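Local coordinates for protein SnoK (Streptomyces nogalater, PDB 5EPA) that acts as a non-heme iron, 2-oxoglutarate-dependent carbocyclase in the biosynthesis of nogalamycin, at residues 81-84 against 85-88; 120-124 against 125-129; 157-160 against 161-165; 206-209 against 210-214. All blocks are in the same frame, centred on the assembly; numbering follows the deposited sequence.

Contact 1: residues 81-84 against 85-88; sequences VAQA and WQKH
Between Gln83 and Lys87 the backbone winds into a short 3-10 turn, with Gln86 N bonded to Gln83 O at 3.2 Å and Lys87 N to Ala84 O at 3.0 Å. The turn carries the chain away from strand 76-81 of the larger sheet in this cupin-type double-stranded beta-helix, on the way to helix 92-95. Lys87 folds back over it. With CG anti to the carbonyl carbon (chi1 -73°) and the rest of the chain extended, the lysine runs past Gln83 O, its CD 3.7 Å from that oxygen, until NZ bonds to Ala82 O at 2.9 Å. On the way CD also brushes Val81 CG1. Gln83 and Gln86 lie side by side and point the same way, but this is packing rather than an amide pair: CG of Gln83 sits 3.9 Å from NE2 of Gln86, and the amide planes are 53° apart. OE1 of Gln83 bonds instead to Ser116 on strand 112-122, while the indole of Trp85 is buried against helix 92-95. A single water joins the two reaching side chains, accepting from Gln83 NE2 at 2.7 Å and from Lys87 NZ at 3.1 Å.

Contact 2: residues 120-124 against 125-129; sequences LVKEP and KRTLP. With AKG (2-oxoglutaric acid), chain H.
Lys122 NZ is gripped from several directions: a weak bond of 2.9 Å to Leu128 O across the contact, together with bonds to Gln77 O, its strongest partner, and to Thr130 OG1. The chain is extended as far as CE and then bends sharply (chi4 -87°), which turns the ammonium toward these oxygens and leaves CE 3.5 Å from O4 of the bound 2-oxoglutarate. The lysine therefore meets the cosubstrate through a methylene, although its charge probably still favours the carboxylate there. Further along, Thr127 splits its two branches. OG1 gives a bond of 3.0 Å to Glu123 O, with a C=O...O angle of 159°, and also accepts from Asn227 N; CG2 packs against Lys122 CB at 3.9 Å. On the outer side Arg126 doubles back over Glu123, whose CB lies over one guanidinium face, and the carboxylate and guanidinium planes are only 24° apart. Glu123 OE1 comes within 3.3 Å of Arg126 NH1, but well out of the guanidinium plane, so this salt bridge is charge attraction without a directed N-H. Lys125 sends NZ away to Asp230. The backbone beneath these side chains is a type II beta turn, Glu123 to Arg126. It leads from strand 112-122 toward strand 130-133, where Thr130, with Arg233 beside Lys122, binds 2-oxoglutarate in the pocket of this cupin-fold, 2-oxoglutarate-dependent enzyme.

Contact 3: residues 157-160 against 161-165; sequences VPVE and RGCMS. With AKG (2-oxoglutaric acid), chain H.
Arg161 lies obliquely across the ring of Pro158, the two residues being the ends of a type I beta turn that leads into strand 164-166 of the smaller sheet of the cupin fold. Its place in the turn already sets Arg161 CB 3.7 Å from Pro158 CD. With CG anti to the backbone N (chi1 -162°) and the chain extended to CD before it bends at chi3, the arginine then crosses the ring and brings NE equally close to Pro158 CD. NE is buried by this packing and has no polar partner in the model. Beneath the side chains, Arg161 N closes the turn on Pro158 O at 3.0 Å. Val159 O then takes Gly162 N at 3.3 Å and, more weakly, Cys163 N. Gly162 makes the bend out of the turn with backbone angles at which a side chain would press on the carbonyl oxygen of Arg161. Its own carbonyl accepts from Arg233 NH1, consistent with the turn steadying an arginine whose NH2 binds 2-oxoglutarate.

On the other side of the bend Cys163 fits between two valines. Val157 CG1 packs 3.5 Å from Cys163 CA and 3.7 Å from its CB. The sulfur, set between the backbone N and the carbonyl carbon (chi1 83°), lies against Val159, 3.7 Å from its CA and 4.1 Å from its CG2. Met164 points away from the turn and toward the active site. Its chain lies against Trp151, Ala224 and the iron ligand His222, and bends at chi2 and chi3 to lay both SD and CE 3.8 Å from C3 of 2-oxoglutarate.

Contact 4: residues 206-209 against 210-214; sequences VPVR and AGDVV
Asp212 holds CG anti to its carbonyl carbon (chi1 -65°), which folds the carboxylate back over the turn so that OD2 meets Arg209 N at 3.0 Å. The nitrogen comes from above the carboxylate plane, 61° out of it. In return Asp212 N bonds to Arg209 O, also at 3.0 Å, so the two residues clasp each other through both backbone and side chain across a type II beta turn. Gly211 occupies the tight corner of that turn, and its backbone is tied to Val44, Leu45 and Ala153. Below the polar clasp the contact becomes purely apolar. Val208 has CG1 beside its backbone N (chi1 -64°), and this methyl reaches CG2 of Val214 at 3.7 Å; Val206 CG1 comes to the same methyl from 4.3 Å. The three valines bring the end of strand 204-206 onto strand 213-217, with His40 lying against them all and Trp151 against Val208. Val208 CB also touches OD2 of Asp212, at 3.8 Å, where the apolar and polar layers meet. Arg209 sends its guanidinium elsewhere, NH1 making a long, weak ion pair with Asp156. The buried carboxylate thus depends on N-H groups: Arg209 N and His40 NE2 at OD2, and Arg43 N at OD1. Such a set of donors would probably favour the ionised form.

In the fold
Contacts 2, 3 and 4 each sit where the chain passes between the larger and the smaller sheet of the beta-helix; contact 1 follows the end of strand 76-81 of the larger sheet, away from the active site. Contact 4 is the buried one, with valines and a carboxylate held by N-H groups. Contact 2 is a surface turn of charged side chains, apart from the lysine it sends inward, while contacts 1 and 3 are partly buried. Contacts 2 and 3 both border 2-oxoglutarate and touch through Lys122 CD and Gly162 CA, 4.1 Å apart. Contacts 3 and 4 are joined by backbone, probably through hydrogen bonds from Val157 N to Val208 O and Val206 N to Met164 O.

Contact 1: residues 81-84 against 85-88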
loop_
_atom_site.group_PDB
_atom_site.type_symbol
_atom_site.label_atom_id
_atom_site.label_comp_id
_atom_site.label_asym_id
_atom_site.label_seq_id
_atom_site.Cartn_x
_atom_site.Cartn_y
_atom_site.Cartn_z
ATOM N N VAL A 81 -4.946 -0.184 11.176
ATOM C CA VAL A 81 -3.975 -0.553 12.199
ATOM C C VAL A 81 -2.614 -0.566 11.539
ATOM O O VAL A 81 -2.421 -1.263 10.557
ATOM C CB VAL A 81 -4.230 -1.918 12.791
ATOM C CG1 VAL A 81 -3.121 -2.285 13.808
ATOM C CG2 VAL A 81 -5.577 -1.945 13.468
ATOM N N ALA A 82 -1.689 0.255 12.043
ATOM C CA ALA A 82 -0.349 0.377 11.455
ATOM C C ALA A 82 0.605 -0.683 12.055
ATOM O O ALA A 82 0.328 -1.263 13.088
ATOM C CB ALA A 82 0.193 1.759 11.717
ATOM N N GLN A 83 1.702 -0.956 11.340
ATOM C CA GLN A 83 2.660 -2.022 11.711
ATOM C C GLN A 83 1.921 -3.320 12.015
ATOM O O GLN A 83 2.257 -4.059 12.944
ATOM C CB GLN A 83 3.491 -1.617 12.921
ATOM C CG GLN A 83 4.560 -0.576 12.623
ATOM C CD GLN A 83 3.983 0.793 12.323
ATOM O OE1 GLN A 83 4.196 1.346 11.239
ATOM N NE2 GLN A 83 3.247 1.350 13.268
ATOM N N ALA A 84 0.902 -3.570 11.227
ATOM C CA ALA A 84 -0.086 -4.567 11.558
ATOM C C ALA A 84 0.468 -5.966 11.596
ATOM O O ALA A 84 0.072 -6.759 12.447
ATOM C CB ALA A 84 -1.273 -4.508 10.556
ATOM N N TRP A 85 1.376 -6.279 10.677
ATOM C CA TRP A 85 1.907 -7.625 10.575
ATOM C C TRP A 85 2.666 -8.034 11.823
ATOM O O TRP A 85 2.805 -9.205 12.099
ATOM C CB TRP A 85 2.798 -7.799 9.365
ATOM C CG TRP A 85 4.156 -7.212 9.520
ATOM C CD1 TRP A 85 4.545 -5.951 9.181
ATOM C CD2 TRP A 85 5.333 -7.886 9.985
ATOM N NE1 TRP A 85 5.878 -5.768 9.462
ATOM C CE2 TRP A 85 6.392 -6.947 9.932
ATOM C CE3 TRP A 85 5.589 -9.185 10.499
ATOM C CZ2 TRP A 85 7.670 -7.257 10.349
ATOM C CZ3 TRP A 85 6.872 -9.502 10.898
ATOM C CH2 TRP A 85 7.905 -8.543 10.838
ATOM N N GLN A 86 3.169 -7.051 12.565
ATOM C CA GLN A 86 3.977 -7.316 13.778
ATOM C C GLN A 86 3.078 -7.702 14.905
ATOM O O GLN A 86 3.555 -8.136 15.948
ATOM C CB GLN A 86 4.744 -6.068 14.207
ATOM C CG GLN A 86 5.793 -5.584 13.236
ATOM C CD GLN A 86 6.399 -4.234 13.607
ATOM O OE1 GLN A 86 6.317 -3.786 14.761
ATOM N NE2 GLN A 86 7.022 -3.572 12.631
ATOM N N LYS A 87 1.771 -7.522 14.736
ATOM C CA LYS A 87 0.830 -7.595 15.872
ATOM C C LYS A 87 0.009 -8.875 15.916
ATOM O O LYS A 87 -0.860 -9.037 16.765
ATOM C CB LYS A 87 -0.056 -6.352 15.881
ATOM C CG LYS A 87 0.743 -5.146 16.340
ATOM C CD LYS A 87 0.153 -3.820 15.952
ATOM C CE LYS A 87 1.148 -2.710 16.286
ATOM N NZ LYS A 87 0.557 -1.387 15.931
ATOM N N HIS A 88 0.315 -9.799 15.013
ATOM C CA HIS A 88 -0.258 -11.128 15.065
ATOM C C HIS A 88 0.797 -12.087 14.508
ATOM O O HIS A 88 1.377 -11.833 13.463
ATOM C CB HIS A 88 -1.526 -11.171 14.233
ATOM C CG HIS A 88 -2.388 -12.362 14.519
ATOM N ND1 HIS A 88 -2.029 -13.638 14.155
ATOM C CD2 HIS A 88 -3.588 -12.473 15.139
ATOM C CE1 HIS A 88 -2.968 -14.487 14.536
ATOM N NE2 HIS A 88 -3.928 -13.806 15.132
HETATM O O HOH W 1 3.173 0.318 15.793
#

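Contact 2: residues 120-124 against 125-129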
loop_
_atom_site.group_PDB
_atom_site.type_symbol
_atom_site.label_atom_id
_atom_site.label_comp_id
_atom_site.label_asym_id
_atom_site.label_seq_id
_atom_site.Cartn_x
_atom_site.Cartn_y
_atom_site.Cartn_z
ATOM N N LEU A 120 -6.478 -2.147 6.311
ATOM C CA LEU A 120 -7.129 -0.979 5.644
ATOM C C LEU A 120 -8.598 -1.240 5.355
ATOM O O LEU A 120 -8.960 -1.916 4.379
ATOM C CB LEU A 120 -6.412 -0.642 4.332
ATOM C CG LEU A 120 -4.935 -0.261 4.457
ATOM C CD1 LEU A 120 -4.284 -0.474 3.087
ATOM C CD2 LEU A 120 -4.731 1.154 4.961
ATOM N N VAL A 121 -9.445 -0.718 6.235
ATOM C CA VAL A 121 -10.884 -1.059 6.252
ATOM C C VAL A 121 -11.707 0.140 5.860
ATOM O O VAL A 121 -11.433 1.258 6.326
ATOM C CB VAL A 121 -11.329 -1.525 7.656
ATOM C CG1 VAL A 121 -12.839 -1.522 7.801
ATOM C CG2 VAL A 121 -10.837 -2.936 7.926
ATOM N N LYS A 122 -12.701 -0.074 5.006
ATOM C CA LYS A 122 -13.707 0.968 4.731
ATOM C C LYS A 122 -15.105 0.447 5.059
ATOM O O LYS A 122 -15.557 -0.480 4.425
ATOM C CB LYS A 122 -13.680 1.457 3.264
ATOM C CG LYS A 122 -12.550 2.434 2.916
ATOM C CD LYS A 122 -12.735 2.979 1.494
ATOM C CE LYS A 122 -11.577 3.872 1.019
ATOM N NZ LYS A 122 -11.757 5.282 1.422
ATOM N N GLU A 123 -15.774 1.074 6.015
ATOM C CA GLU A 123 -17.107 0.684 6.374
ATOM C C GLU A 123 -18.085 1.258 5.355
ATOM O O GLU A 123 -17.871 2.365 4.853
ATOM C CB GLU A 123 -17.471 1.207 7.754
ATOM C CG GLU A 123 -16.673 0.605 8.905
ATOM C CD GLU A 123 -17.039 -0.859 9.248
ATOM O OE1 GLU A 123 -18.191 -1.313 8.931
ATOM O OE2 GLU A 123 -16.149 -1.560 9.866
ATOM N N PRO A 124 -19.159 0.512 5.056
ATOM C CA PRO A 124 -20.143 0.934 4.061
ATOM C C PRO A 124 -20.948 2.129 4.516
ATOM O O PRO A 124 -21.367 2.190 5.659
ATOM C CB PRO A 124 -21.050 -0.283 3.920
ATOM C CG PRO A 124 -20.911 -1.039 5.230
ATOM C CD PRO A 124 -19.504 -0.780 5.681
ATOM N N LYS A 125 -21.069 3.118 3.634
ATOM C CA LYS A 125 -21.874 4.328 3.873
ATOM C C LYS A 125 -21.359 5.250 4.988
ATOM O O LYS A 125 -22.016 6.222 5.320
ATOM C CB LYS A 125 -23.331 3.945 4.167
ATOM C CG LYS A 125 -23.897 2.972 3.148
ATOM C CD LYS A 125 -25.372 3.224 2.841
ATOM C CE LYS A 125 -25.744 2.677 1.464
ATOM N NZ LYS A 125 -25.562 1.195 1.422
ATOM N N ARG A 126 -20.179 4.978 5.522
ATOM C CA ARG A 126 -19.583 5.822 6.557
ATOM C C ARG A 126 -18.173 6.278 6.224
ATOM O O ARG A 126 -17.457 6.760 7.097
ATOM C CB ARG A 126 -19.523 5.080 7.890
ATOM C CG ARG A 126 -20.844 5.019 8.616
ATOM C CD ARG A 126 -21.374 3.612 8.562
ATOM N NE ARG A 126 -20.688 2.766 9.534
ATOM C CZ ARG A 126 -20.904 1.460 9.661
ATOM N NH1 ARG A 126 -20.225 0.767 10.581
ATOM N NH2 ARG A 126 -21.814 0.851 8.881
ATOM N N THR A 127 -17.786 6.147 4.972
ATOM C CA THR A 127 -16.470 6.517 4.542
ATOM C C THR A 127 -16.441 7.538 3.429
ATOM O O THR A 127 -17.269 7.547 2.511
ATOM C CB THR A 127 -15.673 5.298 4.050
ATOM O OG1 THR A 127 -16.517 4.490 3.219
ATOM C CG2 THR A 127 -15.174 4.486 5.241
ATOM N N LEU A 128 -15.438 8.383 3.519
ATOM C CA LEU A 128 -15.050 9.265 2.432
ATOM C C LEU A 128 -14.132 8.551 1.449
ATOM O O LEU A 128 -13.562 7.496 1.770
ATOM C CB LEU A 128 -14.321 10.488 3.006
ATOM C CG LEU A 128 -15.166 11.454 3.852
ATOM C CD1 LEU A 128 -14.246 12.497 4.470
ATOM C CD2 LEU A 128 -16.248 12.137 3.027
ATOM N N PRO A 129 -13.955 9.133 0.262
ATOM C CA PRO A 129 -12.884 8.651 -0.588
ATOM C C PRO A 129 -11.551 8.821 0.111
ATOM O O PRO A 129 -11.394 9.721 0.929
ATOM C CB PRO A 129 -12.930 9.618 -1.814
ATOM C CG PRO A 129 -14.280 10.219 -1.793
ATOM C CD PRO A 129 -14.666 10.280 -0.343
HETATM C C1 AKG H . -2.039 2.509 -0.176
HETATM O O1 AKG H . -2.079 1.256 -0.094
HETATM O O2 AKG H . -1.010 3.210 -0.376
HETATM C C2 AKG H . -3.266 3.282 -0.002
HETATM O O5 AKG H . -3.114 4.490 -0.110
HETATM C C3 AKG H . -4.584 2.609 0.282
HETATM C C4 AKG H . -5.755 3.523 0.655
HETATM C C5 AKG H . -7.041 2.697 0.846
HETATM O O3 AKG H . -7.003 1.457 1.134
HETATM O O4 AKG H . -8.142 3.240 0.723
#

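Contact 3: residues 157-160 against 161-165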
loop_
_atom_site.group_PDB
_atom_site.type_symbol
_atom_site.label_atom_id
_atom_site.label_comp_id
_atom_site.label_asym_id
_atom_site.label_seq_id
_atom_site.Cartn_x
_atom_site.Cartn_y
_atom_site.Cartn_z
ATOM N N VAL A 157 -13.761 -6.413 -4.014
ATOM C CA VAL A 157 -13.788 -4.930 -4.101
ATOM C C VAL A 157 -14.269 -4.416 -5.459
ATOM O O VAL A 157 -13.473 -3.983 -6.295
ATOM C CB VAL A 157 -12.427 -4.321 -3.764
ATOM C CG1 VAL A 157 -12.587 -2.845 -3.497
ATOM C CG2 VAL A 157 -11.825 -4.960 -2.525
ATOM N N PRO A 158 -15.585 -4.487 -5.689
ATOM C CA PRO A 158 -16.107 -3.850 -6.864
ATOM C C PRO A 158 -15.950 -2.375 -6.645
ATOM O O PRO A 158 -15.676 -1.950 -5.539
ATOM C CB PRO A 158 -17.582 -4.263 -6.891
ATOM C CG PRO A 158 -17.910 -4.567 -5.471
ATOM C CD PRO A 158 -16.636 -5.043 -4.823
ATOM N N VAL A 159 -16.177 -1.595 -7.691
ATOM C CA VAL A 159 -15.874 -0.175 -7.668
ATOM C C VAL A 159 -16.463 0.589 -6.477
ATOM O O VAL A 159 -15.753 1.324 -5.749
ATOM C CB VAL A 159 -16.313 0.479 -9.001
ATOM C CG1 VAL A 159 -16.241 1.984 -8.893
ATOM C CG2 VAL A 159 -15.393 0.009 -10.126
ATOM N N GLU A 160 -17.745 0.377 -6.255
ATOM C CA GLU A 160 -18.461 1.105 -5.227
ATOM C C GLU A 160 -18.193 0.612 -3.812
ATOM O O GLU A 160 -18.684 1.197 -2.845
ATOM C CB GLU A 160 -19.964 1.110 -5.540
ATOM C CG GLU A 160 -20.676 -0.237 -5.331
ATOM C CD GLU A 160 -20.413 -1.323 -6.409
ATOM O OE1 GLU A 160 -19.913 -1.024 -7.557
ATOM O OE2 GLU A 160 -20.756 -2.509 -6.065
ATOM N N ARG A 161 -17.407 -0.454 -3.655
ATOM C CA ARG A 161 -17.009 -0.894 -2.295
ATOM C C ARG A 161 -15.710 -0.241 -1.829
ATOM O O ARG A 161 -15.084 -0.708 -0.903
ATOM C CB ARG A 161 -16.906 -2.425 -2.199
ATOM C CG ARG A 161 -16.934 -2.901 -0.755
ATOM C CD ARG A 161 -16.992 -4.390 -0.514
ATOM N NE ARG A 161 -17.969 -5.080 -1.324
ATOM C CZ ARG A 161 -18.194 -6.391 -1.254
ATOM N NH1 ARG A 161 -17.522 -7.157 -0.383
ATOM N NH2 ARG A 161 -19.094 -6.923 -2.075
ATOM N N GLY A 162 -15.256 0.792 -2.531
ATOM C CA GLY A 162 -14.033 1.495 -2.146
ATOM C C GLY A 162 -12.777 1.044 -2.863
ATOM O O GLY A 162 -11.717 0.879 -2.253
ATOM N N CYS A 163 -12.867 0.812 -4.151
ATOM C CA CYS A 163 -11.719 0.302 -4.882
ATOM C C CYS A 163 -10.681 1.394 -5.116
ATOM O O CYS A 163 -10.958 2.590 -4.953
ATOM C CB CYS A 163 -12.105 -0.334 -6.200
ATOM S SG CYS A 163 -12.326 0.847 -7.532
ATOM N N MET A 164 -9.488 0.952 -5.480
ATOM C CA MET A 164 -8.376 1.872 -5.743
ATOM C C MET A 164 -8.449 2.411 -7.179
ATOM O O MET A 164 -8.952 1.724 -8.049
ATOM C CB MET A 164 -7.054 1.137 -5.576
ATOM C CG MET A 164 -6.835 0.569 -4.179
ATOM S SD MET A 164 -6.317 1.841 -3.048
ATOM C CE MET A 164 -4.601 1.932 -3.502
ATOM N N SER A 165 -7.916 3.613 -7.388
ATOM C CA SER A 165 -7.642 4.124 -8.713
ATOM C C SER A 165 -6.237 4.658 -8.794
ATOM O O SER A 165 -5.694 5.118 -7.795
ATOM C CB SER A 165 -8.618 5.247 -9.100
ATOM O OG SER A 165 -9.941 4.768 -9.163
HETATM C C1 AKG H . -2.039 2.509 -0.176
HETATM O O1 AKG H . -2.079 1.256 -0.094
HETATM O O2 AKG H . -1.010 3.210 -0.376
HETATM C C2 AKG H . -3.266 3.282 -0.002
HETATM O O5 AKG H . -3.114 4.490 -0.110
HETATM C C3 AKG H . -4.584 2.609 0.282
HETATM C C4 AKG H . -5.755 3.523 0.655
HETATM C C5 AKG H . -7.041 2.697 0.846
HETATM O O3 AKG H . -7.003 1.457 1.134
HETATM O O4 AKG H . -8.142 3.240 0.723
#

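Contact 4: residues 206-209 against 210-214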
loop_
_atom_site.group_PDB
_atom_site.type_symbol
_atom_site.label_atom_id
_atom_site.label_comp_id
_atom_site.label_asym_id
_atom_site.label_seq_id
_atom_site.Cartn_x
_atom_site.Cartn_y
_atom_site.Cartn_z
ATOM N N VAL A 206 -9.595 0.200 -10.557
ATOM C CA VAL A 206 -9.231 -1.203 -10.662
ATOM C C VAL A 206 -9.981 -2.037 -9.616
ATOM O O VAL A 206 -9.459 -2.342 -8.534
ATOM C CB VAL A 206 -7.718 -1.403 -10.485
ATOM C CG1 VAL A 206 -7.339 -2.848 -10.710
ATOM C CG2 VAL A 206 -6.931 -0.540 -11.446
ATOM N N PRO A 207 -11.208 -2.436 -9.918
ATOM C CA PRO A 207 -11.892 -3.328 -9.008
ATOM C C PRO A 207 -11.243 -4.697 -9.014
ATOM O O PRO A 207 -10.662 -5.105 -10.023
ATOM C CB PRO A 207 -13.306 -3.404 -9.581
ATOM C CG PRO A 207 -13.145 -3.078 -11.033
ATOM C CD PRO A 207 -12.068 -2.024 -11.038
ATOM N N VAL A 208 -11.320 -5.386 -7.874
ATOM C CA VAL A 208 -10.667 -6.684 -7.722
ATOM C C VAL A 208 -11.482 -7.660 -6.896
ATOM O O VAL A 208 -12.367 -7.275 -6.155
ATOM C CB VAL A 208 -9.304 -6.557 -7.050
ATOM C CG1 VAL A 208 -8.355 -5.749 -7.929
ATOM C CG2 VAL A 208 -9.420 -5.951 -5.659
ATOM N N ARG A 209 -11.142 -8.927 -7.037
ATOM C CA ARG A 209 -11.725 -9.992 -6.247
ATOM C C ARG A 209 -10.851 -10.299 -5.024
ATOM O O ARG A 209 -9.659 -10.107 -5.047
ATOM C CB ARG A 209 -11.858 -11.255 -7.109
ATOM C CG ARG A 209 -12.810 -11.150 -8.331
ATOM C CD ARG A 209 -14.123 -11.605 -7.812
ATOM N NE ARG A 209 -15.000 -12.131 -8.843
ATOM C CZ ARG A 209 -16.147 -12.740 -8.553
ATOM N NH1 ARG A 209 -16.526 -12.865 -7.277
ATOM N NH2 ARG A 209 -16.923 -13.210 -9.536
ATOM N N ALA A 210 -11.451 -10.842 -3.986
ATOM C CA ALA A 210 -10.683 -11.301 -2.802
ATOM C C ALA A 210 -9.597 -12.254 -3.216
ATOM O O ALA A 210 -9.814 -13.167 -3.982
ATOM C CB ALA A 210 -11.592 -11.969 -1.785
ATOM N N GLY A 211 -8.401 -12.019 -2.714
ATOM C CA GLY A 211 -7.245 -12.847 -3.063
ATOM C C GLY A 211 -6.374 -12.275 -4.147
ATOM O O GLY A 211 -5.217 -12.715 -4.324
ATOM N N ASP A 212 -6.902 -11.284 -4.864
ATOM C CA ASP A 212 -6.110 -10.551 -5.843
ATOM C C ASP A 212 -5.198 -9.573 -5.126
ATOM O O ASP A 212 -5.443 -9.191 -3.979
ATOM C CB ASP A 212 -6.981 -9.740 -6.816
ATOM C CG ASP A 212 -7.875 -10.618 -7.729
ATOM O OD1 ASP A 212 -7.754 -11.874 -7.735
ATOM O OD2 ASP A 212 -8.680 -10.001 -8.473
ATOM N N VAL A 213 -4.158 -9.155 -5.819
ATOM C CA VAL A 213 -3.264 -8.122 -5.306
ATOM C C VAL A 213 -3.009 -7.092 -6.378
ATOM O O VAL A 213 -2.725 -7.451 -7.518
ATOM C CB VAL A 213 -1.908 -8.699 -4.868
ATOM C CG1 VAL A 213 -1.059 -7.615 -4.258
ATOM C CG2 VAL A 213 -2.101 -9.799 -3.844
ATOM N N VAL A 214 -3.074 -5.817 -6.020
ATOM C CA VAL A 214 -2.600 -4.783 -6.909
ATOM C C VAL A 214 -1.354 -4.164 -6.304
ATOM O O VAL A 214 -1.376 -3.703 -5.180
ATOM C CB VAL A 214 -3.634 -3.672 -7.128
ATOM C CG1 VAL A 214 -3.184 -2.740 -8.250
ATOM C CG2 VAL A 214 -4.988 -4.257 -7.458
#